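Glutamate--cysteine ligase GshA (Methylobacillus flagellatus KT, PDB 3K1T) probably acts as a ligase joining glutamate to cysteine, the gamma-glutamylcysteine-forming step of glutathione synthesis. Local coordinates at residues P66-L77 and F110-I121. Sequence-based numbering, arbitrary orientation.
Sequences PGGFNNLNPDFL and FYLRNVHALTHI. With SO4 (sulfate ion), chain D; SO4 (sulfate ion), chain B.
N114 of helix 109-124 reaches into the turn at G67-F69 and takes the backbone N-H of F69 on its amide oxygen, F69 N to N114 OD1 being 2.9 Å. The N-H...O angle is 156°, and the donor lies in the carbonyl plane on a lone pair. The side chain gets there with CG anti to the backbone N (chi1 162°). The same oxygen sits at the edge of the F69 ring, 3.3 Å from F69 CD2, with amide and ring planes only 28° apart. N177 accepts from N114 ND2, which fixes the flip of the amide. Without this amide, as with an alanine here, the buried F69 N-H would probably lose its acceptor and the turn would be less firmly held to the helix.

Over one face of the F69 ring, almost at its centre, lies L118 CD1, a CH-pi contact 4.0 Å from the centroid; the I121 side chain crosses that of F69 at about a right angle, CD1 to CD1, and Y347 adds an edge-to-face ring. A117 CB fits under the 3-10 turn 69-71, 3.6 Å from N70 N. The contact thus seats the loop that follows strand 57-63 on a helix linking the parallel strands 97-102 and 128-133 in a beta-alpha-beta crossover, while L118 also touches Y45 of the separate antiparallel sheet.

Toward solvent the fit is looser. The N70 amide lies across the helix backbone, its OD1 3.5 Å from N114 CB, and makes no hydrogen bond to the helix. At the other end L77 CD2 meets I121 CG1 at 3.8 Å and comes to the edge of the H120 ring near CD2. H120 ND1 donates a hydrogen bond to one sulfate, which R123 also binds, and G67 N to another, both probably from the crystallisation liquor.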
ATOM      1  N   PRO A  66      11.340 -14.015  -6.181  1.00 14.11           N
ATOM      2  CA  PRO A  66      12.303 -12.954  -6.491  1.00 14.08           C
ATOM      3  C   PRO A  66      13.444 -12.890  -5.493  1.00 13.77           C
ATOM      4  O   PRO A  66      13.215 -13.028  -4.287  1.00 14.29           O
ATOM      5  CB  PRO A  66      11.452 -11.654  -6.476  1.00 14.18           C
ATOM      6  CG  PRO A  66      10.108 -12.035  -6.025  1.00 16.05           C
ATOM      7  CD  PRO A  66       9.965 -13.506  -5.985  1.00 14.94           C
ATOM      8  N   GLY A  67      14.646 -12.659  -5.996  1.00 13.30           N
ATOM      9  CA  GLY A  67      15.845 -12.700  -5.180  1.00 14.29           C
ATOM     10  C   GLY A  67      16.695 -11.450  -5.153  1.00 13.79           C
ATOM     11  O   GLY A  67      17.875 -11.519  -4.847  1.00 14.79           O
ATOM     12  N   GLY A  68      16.093 -10.301  -5.485  1.00 13.26           N
ATOM     13  CA  GLY A  68      16.805  -9.044  -5.541  1.00 12.98           C
ATOM     14  C   GLY A  68      16.143  -7.952  -4.688  1.00 13.44           C
ATOM     15  O   GLY A  68      16.193  -6.769  -5.026  1.00 13.52           O
ATOM     16  N   PHE A  69      15.560  -8.334  -3.556  1.00 12.51           N
ATOM     17  CA  PHE A  69      14.936  -7.348  -2.637  1.00 12.38           C
ATOM     18  C   PHE A  69      15.891  -6.293  -2.102  1.00 13.15           C
ATOM     19  O   PHE A  69      15.470  -5.195  -1.740  1.00 13.29           O
ATOM     20  CB  PHE A  69      14.186  -8.060  -1.485  1.00 12.52           C
ATOM     21  CG  PHE A  69      12.862  -8.613  -1.913  1.00 11.63           C
ATOM     22  CD1 PHE A  69      11.739  -7.804  -1.926  1.00 11.60           C
ATOM     23  CD2 PHE A  69      12.744  -9.928  -2.316  1.00 11.72           C
ATOM     24  CE1 PHE A  69      10.506  -8.314  -2.367  1.00 11.28           C
ATOM     25  CE2 PHE A  69      11.535 -10.449  -2.751  1.00 11.74           C
ATOM     26  CZ  PHE A  69      10.403  -9.634  -2.799  1.00 12.66           C
ATOM     27  N   ASN A  70      17.169  -6.612  -2.046  1.00 12.46           N
ATOM     28  CA  ASN A  70      18.163  -5.665  -1.591  1.00 13.22           C
ATOM     29  C   ASN A  70      18.447  -4.543  -2.613  1.00 13.96           C
ATOM     30  O   ASN A  70      19.119  -3.584  -2.286  1.00 14.00           O
ATOM     31  CB  ASN A  70      19.460  -6.395  -1.291  1.00 13.65           C
ATOM     32  CG  ASN A  70      20.018  -7.168  -2.493  1.00 14.95           C
ATOM     33  OD1 ASN A  70      19.364  -8.053  -3.024  1.00 13.72           O
ATOM     34  ND2 ASN A  70      21.273  -6.851  -2.888  1.00 15.71           N
ATOM     35  N   ASN A  71      17.937  -4.701  -3.835  1.00 13.11           N
ATOM     36  CA  ASN A  71      18.153  -3.728  -4.916  1.00 14.28           C
ATOM     37  C   ASN A  71      17.058  -2.694  -5.022  1.00 14.26           C
ATOM     38  O   ASN A  71      17.134  -1.796  -5.865  1.00 15.11           O
ATOM     39  CB  ASN A  71      18.250  -4.439  -6.277  1.00 13.94           C
ATOM     40  CG  ASN A  71      19.381  -5.464  -6.349  1.00 15.68           C
ATOM     41  OD1 ASN A  71      20.420  -5.296  -5.731  1.00 15.41           O
ATOM     42  ND2 ASN A  71      19.191  -6.499  -7.181  1.00 16.29           N
ATOM     43  N   LEU A  72      16.008  -2.854  -4.212  1.00 14.03           N
ATOM     44  CA  LEU A  72      14.886  -1.940  -4.213  1.00 14.34           C
ATOM     45  C   LEU A  72      15.266  -0.621  -3.587  1.00 14.75           C
ATOM     46  O   LEU A  72      16.135  -0.537  -2.715  1.00 14.70           O
ATOM     47  CB  LEU A  72      13.656  -2.540  -3.491  1.00 13.24           C
ATOM     48  CG  LEU A  72      13.089  -3.810  -4.138  1.00 13.86           C
ATOM     49  CD1 LEU A  72      11.918  -4.353  -3.327  1.00 11.95           C
ATOM     50  CD2 LEU A  72      12.662  -3.631  -5.645  1.00 14.81           C
ATOM     51  N   ASN A  73      14.611   0.437  -4.040  1.00 15.09           N
ATOM     52  CA  ASN A  73      14.907   1.780  -3.534  1.00 15.66           C
ATOM     53  C   ASN A  73      14.422   1.916  -2.076  1.00 16.68           C
ATOM     54  O   ASN A  73      13.221   1.761  -1.783  1.00 15.68           O
ATOM     55  CB  ASN A  73      14.233   2.795  -4.458  1.00 16.01           C
ATOM     56  CG  ASN A  73      14.564   4.243  -4.098  1.00 19.96           C
ATOM     57  OD1 ASN A  73      14.819   4.594  -2.931  1.00 17.60           O
ATOM     58  ND2 ASN A  73      14.553   5.087  -5.125  1.00 21.97           N
ATOM     59  N   PRO A  74      15.345   2.196  -1.124  1.00 17.61           N
ATOM     60  CA  PRO A  74      14.885   2.235   0.279  1.00 18.75           C
ATOM     61  C   PRO A  74      13.852   3.314   0.594  1.00 18.99           C
ATOM     62  O   PRO A  74      13.108   3.162   1.552  1.00 16.87           O
ATOM     63  CB  PRO A  74      16.180   2.450   1.097  1.00 19.59           C
ATOM     64  CG  PRO A  74      17.163   2.952   0.114  1.00 21.02           C
ATOM     65  CD  PRO A  74      16.798   2.361  -1.231  1.00 17.80           C
ATOM     66  N   ASP A  75      13.735   4.330  -0.253  1.00 20.19           N
ATOM     67  CA  ASP A  75      12.688   5.339  -0.076  1.00 22.02           C
ATOM     68  C   ASP A  75      11.271   4.753  -0.230  1.00 21.63           C
ATOM     69  O   ASP A  75      10.277   5.337   0.254  1.00 22.68           O
ATOM     70  CB  ASP A  75      12.870   6.466  -1.098  1.00 22.74           C
ATOM     71  CG  ASP A  75      14.100   7.352  -0.814  1.00 26.70           C
ATOM     72  OD1 ASP A  75      14.641   7.339   0.308  1.00 30.25           O
ATOM     73  OD2 ASP A  75      14.501   8.075  -1.757  1.00 34.81           O
ATOM     74  N   PHE A  76      11.172   3.595  -0.884  1.00 20.17           N
ATOM     75  CA  PHE A  76       9.905   2.952  -1.075  1.00 19.55           C
ATOM     76  C   PHE A  76       9.621   1.807  -0.118  1.00 18.18           C
ATOM     77  O   PHE A  76       8.662   1.076  -0.320  1.00 17.53           O
ATOM     78  CB  PHE A  76       9.752   2.551  -2.537  1.00 20.35           C
ATOM     79  CG  PHE A  76       9.491   3.736  -3.416  1.00 24.78           C
ATOM     80  CD1 PHE A  76       8.279   4.423  -3.298  1.00 31.72           C
ATOM     81  CD2 PHE A  76      10.472   4.236  -4.267  1.00 28.59           C
ATOM     82  CE1 PHE A  76       8.018   5.571  -4.055  1.00 33.27           C
ATOM     83  CE2 PHE A  76      10.214   5.367  -5.070  1.00 30.93           C
ATOM     84  CZ  PHE A  76       8.994   6.032  -4.959  1.00 32.68           C
ATOM     85  N   LEU A  77      10.397   1.682   0.952  1.00 16.59           N
ATOM     86  CA  LEU A  77      10.138   0.635   1.932  1.00 16.34           C
ATOM     87  C   LEU A  77       8.699   0.660   2.492  1.00 15.44           C
ATOM     88  O   LEU A  77       8.032  -0.381   2.562  1.00 14.16           O
ATOM     89  CB  LEU A  77      11.145   0.672   3.078  1.00 17.71           C
ATOM     90  CG  LEU A  77      12.169  -0.440   3.054  1.00 23.87           C
ATOM     91  CD1 LEU A  77      13.430  -0.048   3.943  1.00 26.62           C
ATOM     92  CD2 LEU A  77      11.465  -1.771   3.527  1.00 21.89           C
ATOM     93  N   PHE A 110      25.363 -11.159  -2.376  1.00 26.74           N
ATOM     94  CA  PHE A 110      24.185 -10.450  -2.837  1.00 25.52           C
ATOM     95  C   PHE A 110      22.896 -11.203  -2.525  1.00 22.83           C
ATOM     96  O   PHE A 110      21.906 -10.568  -2.155  1.00 21.08           O
ATOM     97  CB  PHE A 110      24.263 -10.118  -4.318  1.00 26.98           C
ATOM     98  CG  PHE A 110      25.442  -9.262  -4.681  1.00 30.31           C
ATOM     99  CD1 PHE A 110      25.757  -8.142  -3.941  1.00 33.67           C
ATOM    100  CD2 PHE A 110      26.245  -9.605  -5.743  1.00 35.74           C
ATOM    101  CE1 PHE A 110      26.845  -7.356  -4.265  1.00 36.33           C
ATOM    102  CE2 PHE A 110      27.358  -8.816  -6.078  1.00 38.39           C
ATOM    103  CZ  PHE A 110      27.650  -7.696  -5.335  1.00 37.89           C
ATOM    104  N   TYR A 111      22.906 -12.531  -2.702  1.00 20.49           N
ATOM    105  CA  TYR A 111      21.758 -13.352  -2.342  1.00 19.08           C
ATOM    106  C   TYR A 111      21.480 -13.254  -0.814  1.00 17.79           C
ATOM    107  O   TYR A 111      20.339 -13.097  -0.401  1.00 15.71           O
ATOM    108  CB  TYR A 111      21.874 -14.827  -2.804  1.00 18.86           C
ATOM    109  CG  TYR A 111      20.597 -15.527  -2.414  1.00 18.10           C
ATOM    110  CD1 TYR A 111      19.390 -15.183  -3.031  1.00 19.26           C
ATOM    111  CD2 TYR A 111      20.554 -16.420  -1.345  1.00 18.59           C
ATOM    112  CE1 TYR A 111      18.193 -15.736  -2.633  1.00 15.92           C
ATOM    113  CE2 TYR A 111      19.343 -17.023  -0.957  1.00 17.81           C
ATOM    114  CZ  TYR A 111      18.162 -16.652  -1.594  1.00 17.99           C
ATOM    115  OH  TYR A 111      16.935 -17.138  -1.204  1.00 15.18           O
ATOM    116  N   LEU A 112      22.519 -13.304   0.009  1.00 17.26           N
ATOM    117  CA  LEU A 112      22.343 -13.129   1.460  1.00 17.32           C
ATOM    118  C   LEU A 112      21.804 -11.732   1.804  1.00 16.23           C
ATOM    119  O   LEU A 112      20.975 -11.588   2.698  1.00 15.17           O
ATOM    120  CB  LEU A 112      23.625 -13.404   2.207  1.00 18.35           C
ATOM    121  CG  LEU A 112      24.189 -14.830   2.031  1.00 22.10           C
ATOM    122  CD1 LEU A 112      25.568 -14.946   2.761  1.00 22.99           C
ATOM    123  CD2 LEU A 112      23.186 -15.897   2.495  1.00 22.96           C
ATOM    124  N   ARG A 113      22.251 -10.708   1.100  1.00 15.48           N
ATOM    125  CA  ARG A 113      21.660  -9.377   1.274  1.00 15.55           C
ATOM    126  C   ARG A 113      20.188  -9.322   0.896  1.00 14.60           C
ATOM    127  O   ARG A 113      19.398  -8.635   1.574  1.00 14.25           O
ATOM    128  CB  ARG A 113      22.439  -8.314   0.481  1.00 17.07           C
ATOM    129  CG  ARG A 113      23.851  -8.142   1.007  1.00 19.42           C
ATOM    130  CD  ARG A 113      24.671  -7.239   0.131  1.00 25.79           C
ATOM    131  NE  ARG A 113      26.009  -7.149   0.707  1.00 29.67           N
ATOM    132  CZ  ARG A 113      27.046  -6.528   0.155  1.00 33.63           C
ATOM    133  NH1 ARG A 113      26.918  -5.909  -1.020  1.00 33.18           N
ATOM    134  NH2 ARG A 113      28.215  -6.522   0.804  1.00 33.67           N
ATOM    135  N   ASN A 114      19.818 -10.036  -0.167  1.00 13.42           N
ATOM    136  CA  ASN A 114      18.400 -10.201  -0.499  1.00 13.25           C
ATOM    137  C   ASN A 114      17.616 -10.829   0.652  1.00 13.20           C
ATOM    138  O   ASN A 114      16.535 -10.365   1.013  1.00 12.89           O
ATOM    139  CB  ASN A 114      18.246 -11.056  -1.743  1.00 12.87           C
ATOM    140  CG  ASN A 114      16.875 -11.614  -1.908  1.00 13.75           C
ATOM    141  OD1 ASN A 114      15.920 -10.877  -2.266  1.00 10.65           O
ATOM    142  ND2 ASN A 114      16.743 -12.949  -1.649  1.00 11.66           N
ATOM    143  N   VAL A 115      18.145 -11.907   1.210  1.00 13.24           N
ATOM    144  CA  VAL A 115      17.486 -12.548   2.346  1.00 13.43           C
ATOM    145  C   VAL A 115      17.264 -11.612   3.503  1.00 12.29           C
ATOM    146  O   VAL A 115      16.144 -11.570   4.041  1.00 13.25           O
ATOM    147  CB  VAL A 115      18.186 -13.834   2.794  1.00 13.96           C
ATOM    148  CG1 VAL A 115      17.435 -14.445   4.053  1.00 13.38           C
ATOM    149  CG2 VAL A 115      18.183 -14.830   1.588  1.00 14.00           C
ATOM    150  N   HIS A 116      18.278 -10.849   3.867  1.00 13.23           N
ATOM    151  CA  HIS A 116      18.147  -9.847   4.922  1.00 14.36           C
ATOM    152  C   HIS A 116      17.070  -8.790   4.618  1.00 14.01           C
ATOM    153  O   HIS A 116      16.236  -8.485   5.478  1.00 13.29           O
ATOM    154  CB  HIS A 116      19.470  -9.158   5.197  1.00 15.40           C
ATOM    155  CG  HIS A 116      19.358  -8.022   6.159  1.00 20.13           C
ATOM    156  ND1 HIS A 116      19.462  -8.191   7.523  1.00 29.40           N
ATOM    157  CD2 HIS A 116      19.151  -6.697   5.957  1.00 25.66           C
ATOM    158  CE1 HIS A 116      19.296  -7.024   8.121  1.00 29.73           C
ATOM    159  NE2 HIS A 116      19.095  -6.101   7.190  1.00 28.39           N
ATOM    160  N   ALA A 117      17.089  -8.260   3.395  1.00 13.30           N
ATOM    161  CA  ALA A 117      16.110  -7.226   2.954  1.00 13.34           C
ATOM    162  C   ALA A 117      14.686  -7.752   2.950  1.00 12.48           C
ATOM    163  O   ALA A 117      13.762  -7.076   3.410  1.00 12.05           O
ATOM    164  CB  ALA A 117      16.497  -6.715   1.537  1.00 13.69           C
ATOM    165  N   LEU A 118      14.502  -8.973   2.423  1.00 12.54           N
ATOM    166  CA  LEU A 118      13.200  -9.631   2.429  1.00 12.32           C
ATOM    167  C   LEU A 118      12.674  -9.902   3.847  1.00 12.00           C
ATOM    168  O   LEU A 118      11.506  -9.617   4.178  1.00 11.96           O
ATOM    169  CB  LEU A 118      13.239 -10.917   1.594  1.00 11.87           C
ATOM    170  CG  LEU A 118      11.964 -11.741   1.565  1.00 12.15           C
ATOM    171  CD1 LEU A 118      10.689 -11.002   1.065  1.00 11.02           C
ATOM    172  CD2 LEU A 118      12.223 -13.024   0.721  1.00 12.15           C
ATOM    173  N   THR A 119      13.544 -10.415   4.710  1.00 12.33           N
ATOM    174  CA  THR A 119      13.198 -10.694   6.096  0.70 11.78           C
ATOM    175  C   THR A 119      12.755  -9.409   6.816  1.00 12.09           C
ATOM    176  O   THR A 119      11.776  -9.397   7.588  1.00 11.89           O
ATOM    177  CB  THR A 119      14.377 -11.348   6.838  0.70 11.96           C
ATOM    178  OG1 THR A 119      14.751 -12.570   6.177  0.70 11.95           O
ATOM    179  CG2 THR A 119      14.001 -11.621   8.268  0.70 10.03           C
ATOM    180  N   HIS A 120      13.456  -8.320   6.521  1.00 11.60           N
ATOM    181  CA  HIS A 120      13.159  -7.019   7.117  1.00 11.93           C
ATOM    182  C   HIS A 120      11.755  -6.542   6.724  1.00 12.01           C
ATOM    183  O   HIS A 120      10.957  -6.116   7.587  1.00 10.49           O
ATOM    184  CB  HIS A 120      14.164  -5.972   6.681  1.00 12.58           C
ATOM    185  CG  HIS A 120      13.881  -4.600   7.239  1.00 13.99           C
ATOM    186  ND1 HIS A 120      13.939  -4.325   8.586  1.00 16.01           N
ATOM    187  CD2 HIS A 120      13.546  -3.438   6.629  1.00 18.49           C
ATOM    188  CE1 HIS A 120      13.615  -3.052   8.784  1.00 18.30           C
ATOM    189  NE2 HIS A 120      13.380  -2.492   7.611  1.00 18.28           N
ATOM    190  N   ILE A 121      11.434  -6.649   5.445  1.00 11.09           N
ATOM    191  CA  ILE A 121      10.064  -6.294   4.986  1.00 10.31           C
ATOM    192  C   ILE A 121       8.998  -7.099   5.700  1.00 11.38           C
ATOM    193  O   ILE A 121       7.987  -6.563   6.162  1.00 11.74           O
ATOM    194  CB  ILE A 121       9.916  -6.447   3.451  1.00 10.33           C
ATOM    195  CG1 ILE A 121      10.775  -5.423   2.710  1.00 12.61           C
ATOM    196  CG2 ILE A 121       8.409  -6.356   2.993  1.00  9.02           C
ATOM    197  CD1 ILE A 121      11.117  -5.894   1.251  1.00 11.67           C
TER
HETATM  198  S   SO4 D 434      15.175  -6.854  10.754  0.75 33.43           S
HETATM  199  O1  SO4 D 434      16.293  -6.087  10.270  0.75 33.00           O
HETATM  200  O2  SO4 D 434      13.895  -6.110  10.756  0.75 29.08           O
HETATM  201  O3  SO4 D 434      15.126  -7.916   9.750  0.75 35.96           O
HETATM  202  O4  SO4 D 434      15.309  -7.561  12.024  0.75 28.52           O
HETATM  203  S   SO4 B 432      14.946 -11.632  -9.670  1.00 21.90           S
HETATM  204  O1  SO4 B 432      15.989 -10.698 -10.026  1.00 27.96           O
HETATM  205  O2  SO4 B 432      13.974 -10.719  -9.153  1.00 25.53           O
HETATM  206  O3  SO4 B 432      14.415 -12.327 -10.821  1.00 23.72           O
HETATM  207  O4  SO4 B 432      15.416 -12.584  -8.639  1.00 22.65           O